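Local coordinates for insecticidal protein (Brevibacillus laterosporus, PDB 7ML9) that is active against the western corn rootworm and probably kills its target cells by opening beta-barrel pores in their membranes, at residues Tyr202-Tyr207 with Leu285-Ile290; Leu125-Phe130 with Gln192-Pro197; Tyr207-Ser212 with Gly280-Leu285. All blocks are in the same frame, centred on the assembly; numbering follows the deposited sequence.

Contact 1: Tyr202-Tyr207 with Leu285-Ile290. With EDO (1,2-ethanediol), chain I.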
loop_
_atom_site.group_PDB
_atom_site.type_symbol
_atom_site.label_atom_id
_atom_site.label_comp_id
_atom_site.label_asym_id
_atom_site.label_seq_id
_atom_site.Cartn_x
_atom_site.Cartn_y
_atom_site.Cartn_z
ATOM N N TYR A 202 11.478 -1.464 47.086
ATOM C CA TYR A 202 10.621 -1.270 45.929
ATOM C C TYR A 202 10.886 -2.351 44.882
ATOM O O TYR A 202 11.975 -2.925 44.807
ATOM C CB TYR A 202 10.842 0.110 45.308
ATOM C CG TYR A 202 10.180 1.253 46.038
ATOM C CD1 TYR A 202 9.444 1.038 47.203
ATOM C CD2 TYR A 202 10.275 2.556 45.545
ATOM C CE1 TYR A 202 8.836 2.089 47.865
ATOM C CE2 TYR A 202 9.671 3.611 46.200
ATOM C CZ TYR A 202 8.954 3.368 47.359
ATOM O OH TYR A 202 8.344 4.413 48.002
ATOM N N ARG A 203 9.856 -2.654 44.107
ATOM C CA ARG A 203 9.948 -3.584 42.994
ATOM C C ARG A 203 9.610 -2.807 41.734
ATOM O O ARG A 203 8.618 -2.076 41.712
ATOM C CB ARG A 203 8.982 -4.749 43.187
ATOM C CG ARG A 203 9.092 -5.829 42.157
ATOM C CD ARG A 203 8.391 -7.074 42.656
ATOM N NE ARG A 203 6.959 -7.022 42.397
ATOM C CZ ARG A 203 6.057 -7.762 43.032
ATOM N NH1 ARG A 203 6.441 -8.607 43.981
ATOM N NH2 ARG A 203 4.768 -7.649 42.723
ATOM N N VAL A 204 10.451 -2.929 40.708
ATOM C CA VAL A 204 10.194 -2.323 39.403
ATOM C C VAL A 204 9.797 -3.433 38.443
ATOM O O VAL A 204 10.581 -4.359 38.213
ATOM C CB VAL A 204 11.418 -1.569 38.868
ATOM C CG1 VAL A 204 11.058 -0.858 37.553
ATOM C CG2 VAL A 204 11.918 -0.586 39.896
ATOM N N LEU A 205 8.583 -3.349 37.894
ATOM C CA LEU A 205 8.111 -4.245 36.841
ATOM C C LEU A 205 8.094 -3.496 35.515
ATOM O O LEU A 205 7.654 -2.343 35.454
ATOM C CB LEU A 205 6.704 -4.769 37.125
ATOM C CG LEU A 205 6.317 -5.415 38.453
ATOM C CD1 LEU A 205 4.905 -5.971 38.356
ATOM C CD2 LEU A 205 7.238 -6.524 38.783
ATOM N N ALA A 206 8.554 -4.155 34.447
ATOM C CA ALA A 206 8.658 -3.529 33.132
ATOM C C ALA A 206 7.729 -4.227 32.149
ATOM O O ALA A 206 7.611 -5.462 32.152
ATOM C CB ALA A 206 10.097 -3.563 32.592
ATOM N N TYR A 207 7.065 -3.424 31.315
ATOM C CA TYR A 207 6.169 -3.918 30.281
ATOM C C TYR A 207 6.483 -3.219 28.971
ATOM O O TYR A 207 6.719 -2.007 28.947
ATOM C CB TYR A 207 4.702 -3.685 30.643
ATOM C CG TYR A 207 4.264 -4.388 31.895
ATOM C CD1 TYR A 207 4.509 -3.829 33.145
ATOM C CD2 TYR A 207 3.604 -5.601 31.834
ATOM C CE1 TYR A 207 4.105 -4.471 34.302
ATOM C CE2 TYR A 207 3.189 -6.247 32.989
ATOM C CZ TYR A 207 3.448 -5.672 34.220
ATOM O OH TYR A 207 3.055 -6.304 35.376
ATOM N N LEU A 285 7.236 1.422 33.143
ATOM C CA LEU A 285 7.749 0.870 34.392
ATOM C C LEU A 285 6.746 1.127 35.507
ATOM O O LEU A 285 6.288 2.258 35.686
ATOM C CB LEU A 285 9.098 1.481 34.759
ATOM C CG LEU A 285 10.236 1.348 33.759
ATOM C CD1 LEU A 285 11.555 1.790 34.383
ATOM C CD2 LEU A 285 10.313 -0.078 33.275
ATOM N N LYS A 286 6.397 0.077 36.230
ATOM C CA LYS A 286 5.469 0.129 37.348
ATOM C C LYS A 286 6.263 -0.102 38.630
ATOM O O LYS A 286 6.949 -1.124 38.763
ATOM C CB LYS A 286 4.387 -0.925 37.145
ATOM C CG LYS A 286 3.390 -1.136 38.248
ATOM C CD LYS A 286 2.684 -2.463 37.997
ATOM C CE LYS A 286 1.176 -2.348 38.052
ATOM N NZ LYS A 286 0.594 -3.346 38.997
ATOM N N ILE A 287 6.188 0.852 39.558
ATOM C CA ILE A 287 6.963 0.824 40.798
ATOM C C ILE A 287 6.045 0.412 41.937
ATOM O O ILE A 287 5.047 1.089 42.205
ATOM C CB ILE A 287 7.592 2.191 41.095
ATOM C CG1 ILE A 287 8.263 2.759 39.847
ATOM C CG2 ILE A 287 8.539 2.090 42.300
ATOM C CD1 ILE A 287 9.361 1.895 39.295
ATOM N N GLU A 288 6.387 -0.680 42.621
ATOM C CA GLU A 288 5.578 -1.207 43.711
ATOM C C GLU A 288 6.351 -1.167 45.023
ATOM O O GLU A 288 7.537 -1.504 45.069
ATOM C CB GLU A 288 5.140 -2.643 43.445
ATOM C CG GLU A 288 4.189 -2.809 42.275
ATOM C CD GLU A 288 3.769 -4.255 42.071
ATOM O OE1 GLU A 288 4.423 -5.153 42.651
ATOM O OE2 GLU A 288 2.782 -4.490 41.335
ATOM N N ASP A 289 5.663 -0.772 46.090
ATOM C CA ASP A 289 6.222 -0.809 47.440
ATOM C C ASP A 289 5.961 -2.201 47.998
ATOM O O ASP A 289 4.806 -2.577 48.227
ATOM C CB ASP A 289 5.582 0.275 48.306
ATOM C CG ASP A 289 6.255 0.423 49.672
ATOM O OD1 ASP A 289 7.032 -0.469 50.068
ATOM O OD2 ASP A 289 6.002 1.447 50.342
ATOM N N ILE A 290 7.023 -2.978 48.189
ATOM C CA ILE A 290 6.903 -4.323 48.728
ATOM C C ILE A 290 7.556 -4.424 50.105
ATOM O O ILE A 290 7.905 -5.515 50.539
ATOM C CB ILE A 290 7.482 -5.372 47.766
ATOM C CG1 ILE A 290 8.928 -5.037 47.420
ATOM C CG2 ILE A 290 6.633 -5.454 46.509
ATOM C CD1 ILE A 290 9.721 -6.234 46.933
HETATM C C1 EDO I . 10.658 -9.471 43.714
HETATM O O1 EDO I . 11.344 -9.453 42.457
HETATM C C2 EDO I . 9.550 -10.511 43.694
HETATM O O2 EDO I . 8.346 -9.885 44.147
#

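Contact 2: Leu125-Phe130 with Gln192-Pro197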
loop_
_atom_site.group_PDB
_atom_site.type_symbol
_atom_site.label_atom_id
_atom_site.label_comp_id
_atom_site.label_asym_id
_atom_site.label_seq_id
_atom_site.Cartn_x
_atom_site.Cartn_y
_atom_site.Cartn_z
ATOM N N LEU A 125 17.825 5.709 43.300
ATOM C CA LEU A 125 18.426 4.457 42.855
ATOM C C LEU A 125 18.109 4.238 41.379
ATOM O O LEU A 125 16.960 4.398 40.958
ATOM C CB LEU A 125 17.902 3.289 43.696
ATOM C CG LEU A 125 18.232 3.397 45.192
ATOM C CD1 LEU A 125 17.691 2.192 45.982
ATOM C CD2 LEU A 125 19.723 3.535 45.342
ATOM N N LEU A 126 19.131 3.875 40.612
ATOM C CA LEU A 126 18.993 3.614 39.187
ATOM C C LEU A 126 18.517 2.190 38.943
ATOM O O LEU A 126 19.063 1.233 39.514
ATOM C CB LEU A 126 20.328 3.854 38.484
ATOM C CG LEU A 126 20.710 5.328 38.419
ATOM C CD1 LEU A 126 22.206 5.496 38.219
ATOM C CD2 LEU A 126 19.922 5.976 37.270
ATOM N N THR A 127 17.494 2.051 38.094
ATOM C CA THR A 127 17.012 0.736 37.701
ATOM C C THR A 127 17.966 0.106 36.693
ATOM O O THR A 127 18.762 0.795 36.049
ATOM C CB THR A 127 15.614 0.820 37.082
ATOM O OG1 THR A 127 15.680 1.513 35.824
ATOM C CG2 THR A 127 14.646 1.524 38.003
ATOM N N PRO A 128 17.914 -1.210 36.539
ATOM C CA PRO A 128 18.597 -1.839 35.408
ATOM C C PRO A 128 17.918 -1.426 34.108
ATOM O O PRO A 128 16.845 -0.816 34.098
ATOM C CB PRO A 128 18.439 -3.341 35.673
ATOM C CG PRO A 128 17.994 -3.450 37.110
ATOM C CD PRO A 128 17.248 -2.193 37.408
ATOM N N GLU A 129 18.575 -1.743 32.998
ATOM C CA GLU A 129 17.902 -1.705 31.708
ATOM C C GLU A 129 17.037 -2.943 31.549
ATOM O O GLU A 129 17.427 -4.045 31.940
ATOM C CB GLU A 129 18.922 -1.631 30.576
ATOM C CG GLU A 129 19.647 -0.317 30.558
ATOM C CD GLU A 129 20.740 -0.279 29.523
ATOM O OE1 GLU A 129 21.108 -1.358 29.007
ATOM O OE2 GLU A 129 21.237 0.830 29.234
ATOM N N PHE A 130 15.845 -2.760 31.006
ATOM C CA PHE A 130 15.026 -3.899 30.643
ATOM C C PHE A 130 15.110 -4.076 29.131
ATOM O O PHE A 130 15.600 -3.198 28.414
ATOM C CB PHE A 130 13.589 -3.720 31.121
ATOM C CG PHE A 130 13.454 -3.661 32.637
ATOM C CD1 PHE A 130 13.538 -2.453 33.305
ATOM C CD2 PHE A 130 13.230 -4.821 33.370
ATOM C CE1 PHE A 130 13.408 -2.391 34.686
ATOM C CE2 PHE A 130 13.099 -4.778 34.766
ATOM C CZ PHE A 130 13.192 -3.559 35.416
ATOM N N GLN A 192 16.387 4.143 34.742
ATOM C CA GLN A 192 15.596 5.218 35.327
ATOM C C GLN A 192 15.998 5.441 36.785
ATOM O O GLN A 192 16.389 4.505 37.489
ATOM C CB GLN A 192 14.095 4.912 35.255
ATOM C CG GLN A 192 13.573 4.662 33.837
ATOM C CD GLN A 192 13.834 5.848 32.917
ATOM O OE1 GLN A 192 14.443 5.707 31.851
ATOM N NE2 GLN A 192 13.385 7.027 33.336
ATOM N N LYS A 193 15.885 6.692 37.228
ATOM C CA LYS A 193 16.211 7.105 38.591
ATOM C C LYS A 193 14.932 7.103 39.425
ATOM O O LYS A 193 13.969 7.801 39.090
ATOM C CB LYS A 193 16.865 8.490 38.592
ATOM C CG LYS A 193 17.803 8.737 39.773
ATOM C CD LYS A 193 19.269 8.875 39.336
ATOM C CE LYS A 193 20.238 8.989 40.534
ATOM N NZ LYS A 193 21.353 7.980 40.548
ATOM N N ILE A 194 14.916 6.313 40.502
ATOM C CA ILE A 194 13.747 6.139 41.363
ATOM C C ILE A 194 14.100 6.587 42.780
ATOM O O ILE A 194 15.123 6.163 43.330
ATOM C CB ILE A 194 13.268 4.676 41.380
ATOM C CG1 ILE A 194 13.113 4.145 39.951
ATOM C CG2 ILE A 194 11.973 4.556 42.154
ATOM C CD1 ILE A 194 12.065 4.864 39.175
ATOM N N LYS A 195 13.250 7.428 43.376
ATOM C CA LYS A 195 13.420 7.797 44.780
ATOM C C LYS A 195 12.868 6.677 45.659
ATOM O O LYS A 195 11.682 6.348 45.580
ATOM C CB LYS A 195 12.727 9.126 45.089
ATOM C CG LYS A 195 12.745 9.502 46.576
ATOM C CD LYS A 195 12.675 11.022 46.792
ATOM C CE LYS A 195 12.006 11.380 48.124
ATOM N NZ LYS A 195 10.733 10.619 48.342
ATOM N N VAL A 196 13.734 6.067 46.465
ATOM C CA VAL A 196 13.333 4.988 47.368
ATOM C C VAL A 196 13.605 5.442 48.799
ATOM O O VAL A 196 14.770 5.640 49.176
ATOM C CB VAL A 196 14.074 3.680 47.055
ATOM C CG1 VAL A 196 13.532 2.551 47.927
ATOM C CG2 VAL A 196 13.942 3.328 45.563
ATOM N N PRO A 197 12.572 5.640 49.613
ATOM C CA PRO A 197 12.784 6.171 50.968
ATOM C C PRO A 197 13.503 5.196 51.893
ATOM O O PRO A 197 13.425 3.969 51.740
ATOM C CB PRO A 197 11.361 6.442 51.469
ATOM C CG PRO A 197 10.525 6.571 50.231
ATOM C CD PRO A 197 11.151 5.630 49.227
#

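Contact 3: Tyr207-Ser212 with Gly280-Leu285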
loop_
_atom_site.group_PDB
_atom_site.type_symbol
_atom_site.label_atom_id
_atom_site.label_comp_id
_atom_site.label_asym_id
_atom_site.label_seq_id
_atom_site.Cartn_x
_atom_site.Cartn_y
_atom_site.Cartn_z
ATOM N N TYR A 207 7.065 -3.424 31.315
ATOM C CA TYR A 207 6.169 -3.918 30.281
ATOM C C TYR A 207 6.483 -3.219 28.971
ATOM O O TYR A 207 6.719 -2.007 28.947
ATOM C CB TYR A 207 4.702 -3.685 30.643
ATOM C CG TYR A 207 4.264 -4.388 31.895
ATOM C CD1 TYR A 207 4.509 -3.829 33.145
ATOM C CD2 TYR A 207 3.604 -5.601 31.834
ATOM C CE1 TYR A 207 4.105 -4.471 34.302
ATOM C CE2 TYR A 207 3.189 -6.247 32.989
ATOM C CZ TYR A 207 3.448 -5.672 34.220
ATOM O OH TYR A 207 3.055 -6.304 35.376
ATOM N N LEU A 208 6.511 -3.990 27.882
ATOM C CA LEU A 208 6.662 -3.416 26.551
ATOM C C LEU A 208 5.269 -3.108 26.005
ATOM O O LEU A 208 4.410 -3.994 25.950
ATOM C CB LEU A 208 7.403 -4.372 25.615
ATOM C CG LEU A 208 7.508 -3.925 24.149
ATOM C CD1 LEU A 208 8.424 -2.723 24.001
ATOM C CD2 LEU A 208 8.000 -5.085 23.290
ATOM N N ASN A 209 5.047 -1.862 25.614
ATOM C CA ASN A 209 3.811 -1.513 24.927
ATOM C C ASN A 209 4.012 -1.737 23.432
ATOM O O ASN A 209 5.101 -1.492 22.902
ATOM C CB ASN A 209 3.425 -0.055 25.195
ATOM C CG ASN A 209 2.725 0.134 26.542
ATOM O OD1 ASN A 209 1.917 -0.698 26.980
ATOM N ND2 ASN A 209 3.020 1.246 27.188
ATOM N N THR A 210 2.961 -2.200 22.760
ATOM C CA THR A 210 3.024 -2.495 21.333
ATOM C C THR A 210 1.966 -1.692 20.574
ATOM O O THR A 210 0.975 -1.212 21.145
ATOM C CB THR A 210 2.823 -3.997 21.064
ATOM O OG1 THR A 210 1.508 -4.387 21.466
ATOM C CG2 THR A 210 3.847 -4.858 21.842
ATOM N N GLY A 211 2.178 -1.564 19.262
ATOM C CA GLY A 211 1.193 -0.945 18.400
ATOM C C GLY A 211 1.129 -1.648 17.059
ATOM O O GLY A 211 2.040 -2.385 16.660
ATOM N N SER A 212 0.022 -1.411 16.364
ATOM C CA SER A 212 -0.130 -1.902 15.008
ATOM C C SER A 212 -0.760 -0.804 14.162
ATOM O O SER A 212 -1.325 0.171 14.670
ATOM C CB SER A 212 -0.954 -3.196 14.946
ATOM O OG SER A 212 -2.194 -3.062 15.610
ATOM N N GLY A 280 6.963 -2.471 18.674
ATOM C CA GLY A 280 6.919 -1.916 20.011
ATOM C C GLY A 280 6.868 -0.401 19.962
ATOM O O GLY A 280 7.380 0.237 19.040
ATOM N N THR A 281 6.225 0.186 20.970
ATOM C CA THR A 281 6.095 1.637 21.066
ATOM C C THR A 281 6.951 2.245 22.170
ATOM O O THR A 281 7.744 3.160 21.904
ATOM C CB THR A 281 4.614 2.012 21.255
ATOM O OG1 THR A 281 4.030 1.245 22.314
ATOM C CG2 THR A 281 3.837 1.704 19.964
ATOM N N ASP A 282 6.832 1.754 23.404
ATOM C CA ASP A 282 7.671 2.235 24.495
ATOM C C ASP A 282 7.568 1.238 25.644
ATOM O O ASP A 282 6.862 0.232 25.553
ATOM C CB ASP A 282 7.277 3.663 24.921
ATOM C CG ASP A 282 5.887 3.751 25.575
ATOM O OD1 ASP A 282 5.198 2.729 25.810
ATOM O OD2 ASP A 282 5.477 4.894 25.871
ATOM N N PHE A 283 8.288 1.523 26.728
ATOM C CA PHE A 283 8.166 0.763 27.967
ATOM C C PHE A 283 7.385 1.577 28.996
ATOM O O PHE A 283 7.518 2.802 29.064
ATOM C CB PHE A 283 9.538 0.408 28.558
ATOM C CG PHE A 283 10.261 -0.701 27.834
ATOM C CD1 PHE A 283 9.990 -2.029 28.122
ATOM C CD2 PHE A 283 11.217 -0.405 26.866
ATOM C CE1 PHE A 283 10.675 -3.061 27.456
ATOM C CE2 PHE A 283 11.899 -1.423 26.200
ATOM C CZ PHE A 283 11.631 -2.741 26.500
ATOM N N ILE A 284 6.570 0.887 29.787
ATOM C CA ILE A 284 6.032 1.432 31.028
ATOM C C ILE A 284 6.660 0.676 32.195
ATOM O O ILE A 284 6.644 -0.563 32.221
ATOM C CB ILE A 284 4.496 1.361 31.060
ATOM C CG1 ILE A 284 3.954 1.899 32.393
ATOM C CG2 ILE A 284 4.007 -0.044 30.785
ATOM C CD1 ILE A 284 2.594 2.584 32.259
ATOM N N LEU A 285 7.236 1.422 33.143
ATOM C CA LEU A 285 7.749 0.870 34.392
ATOM C C LEU A 285 6.746 1.127 35.507
ATOM O O LEU A 285 6.288 2.258 35.686
ATOM C CB LEU A 285 9.098 1.481 34.759
ATOM C CG LEU A 285 10.236 1.348 33.759
ATOM C CD1 LEU A 285 11.555 1.790 34.383
ATOM C CD2 LEU A 285 10.313 -0.078 33.275
#

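Contact 1: Tyr202-Tyr207 with Leu285-Ile290
OE1 of E288 meets NH2 of R203 at 2.5 Å, a salt bridge that spans two antiparallel strands and shows how an ion pair can lie over a hydrogen-bonded pair of residues. The two side chains run alongside each other, yet the guanidinium and carboxylate planes are turned 49° apart, so the charged groups do not meet flat in one plane. The arginine chain is extended until it bends at chi3 (84°), which swings NH2 onto the acid. The other oxygen, E288 OE2, receives a weak bond of 3.4 Å from K286 NZ, two residues back on the same strand. With a cation at either oxygen, the acid would be expected to stay ionised. CG2 of I290 lies over one guanidinium face. An ethanediol hydroxyl is modelled so near R203 NH1 that the distance is doubtful; NH1 also has a weak bond to the carbonyl of G300.

In the backbone that carries these charges, R203 pairs with E288 and L205 with K286, each through two nearly straight backbone bonds. The other face of the sheet is largely apolar. There V204 CG2 lies 3.6 Å from I287 CD1, and A206 CB is the same 3.6 Å from L285 CD2. At the end of the ladder D289 brings its carboxylate to the edge of the Y202 ring, D289 CG lying 3.6 Å from Y202 CE1, while its OD1 bonds the hydroxyl of T291.

Strand 86-115 continues the sheet beyond 202-207, bonding to the backbones of Y202, V204 and A206. F130 packs on the apolar face against V204, A206 and L285; on the far side of 285-290 the sheet goes on into the antiparallel strand 303-323, whose V310 touches L285 and whose E307 touches K286.

Contact 2: Leu125-Phe130 with Gln192-Pro197
Q192 opens the pairing by giving its backbone N-H to the hydroxyl of T127, Q192 N to OG1 2.9 Å and nearly straight at 171°, while its carbonyl oxygen takes T127 N at 2.8 Å. With chi1 at 67°, OG1 sits between the backbone N and the carbonyl carbon of T127, where it can accept from Q192 and still donate to P128 O, 3.1 Å away. K193 follows with a side chain bent at chi2 that folds obliquely over L126: its CD comes to 3.6 Å from L126 CD2, and its ammonium nitrogen passes the same leucine on the way to a weak bond with the carbonyl of E124. I194 forms the regular step of this two-stranded ladder, trading both backbone bonds with L125. From the other face its CG1 meets T127 CG2 at 3.6 Å. V196 then crosses L125 at about a right angle, with V196 CG2 3.9 Å from L125 CD1. I194 and T127 lay the small ladder against the main sheet, I194 touching L114 and I287 and T127 touching L114 and V204.

The threonine hydroxyl therefore stands in for a main-chain carbonyl: regular antiparallel pairing would have brought Q192 N to T127 O, which instead receives the hydroxyl of S191. Side-chain oxygens thus keep the polar backbone satisfied where strand 123-126 gives way to loop, and the pairing can end with the Q192 N-H still bonded.

Contact 3: Tyr207-Ser212 with Gly280-Leu285
L208 and F283 cross obliquely, with the leucine methyl CD1 over one face of the phenyl ring, 4.2 Å from its centroid and 15° off the normal, a CH-pi contact. The leucine reaches it with CG anti to the backbone N (chi1 175°), and its CB also lies near the ring atom CE1. This pair faces the buried side, where Y187 and L312 touch both residues.

On the other face N209 and D282 lie side by side, pointing the same way, and ND2 of N209 donates to OD1 of D282 at 3.0 Å. The acceptor lies close to the amide plane and the donor comes nearly along the C-O axis of OD1, although the two flat groups are tilted 40° against each other. Next to them I284 CG2 rests 3.7 Å from Y207 CB, and the I284 carbonyl oxygen stands at the edge of the tyrosine ring.

Regular up to L208 with F283, the ladder becomes irregular at T281. T281, in a helix-like conformation, sends its N-H to N209 O at 2.8 Å, while N209 N bonds to D282 O; T281 and D282 thus share one partner in a beta bulge. The T281 hydroxyl adds a weak second bond to the same N209 oxygen.

Chemically, one face is aliphatic and aromatic, while the other mixes the N209-D282 amide-acid pair with the apolar contact of Y207 and I284. OD2 of D282 forms a salt bridge with K309, so amide and lysine engage different oxygens of the acid, which would probably hold it ionised and fix its rotation beside the bulge.

In the fold
All three contacts lie on the same side of the chain's centre, contacts 1 and 2 toward one end and contact 3 nearer the middle. Contacts 1 and 3 are successive parts of one antiparallel ladder between strands 201-229 and 266-289; they share Y207 and L285, with centres about 16 Å apart, and contact 3 is nested inside the loop that contact 1 closes. Contact 2, a separate two-stranded sheet, closes earlier in the chain, its centre about 10 Å from that of contact 1 and 19 Å from that of contact 3. It packs against the ladder through Q192 on L285 and P197 on Y202. Long strands joined in this way are consistent with the elongated architecture of aerolysin/epsilon-toxin-like pore formers.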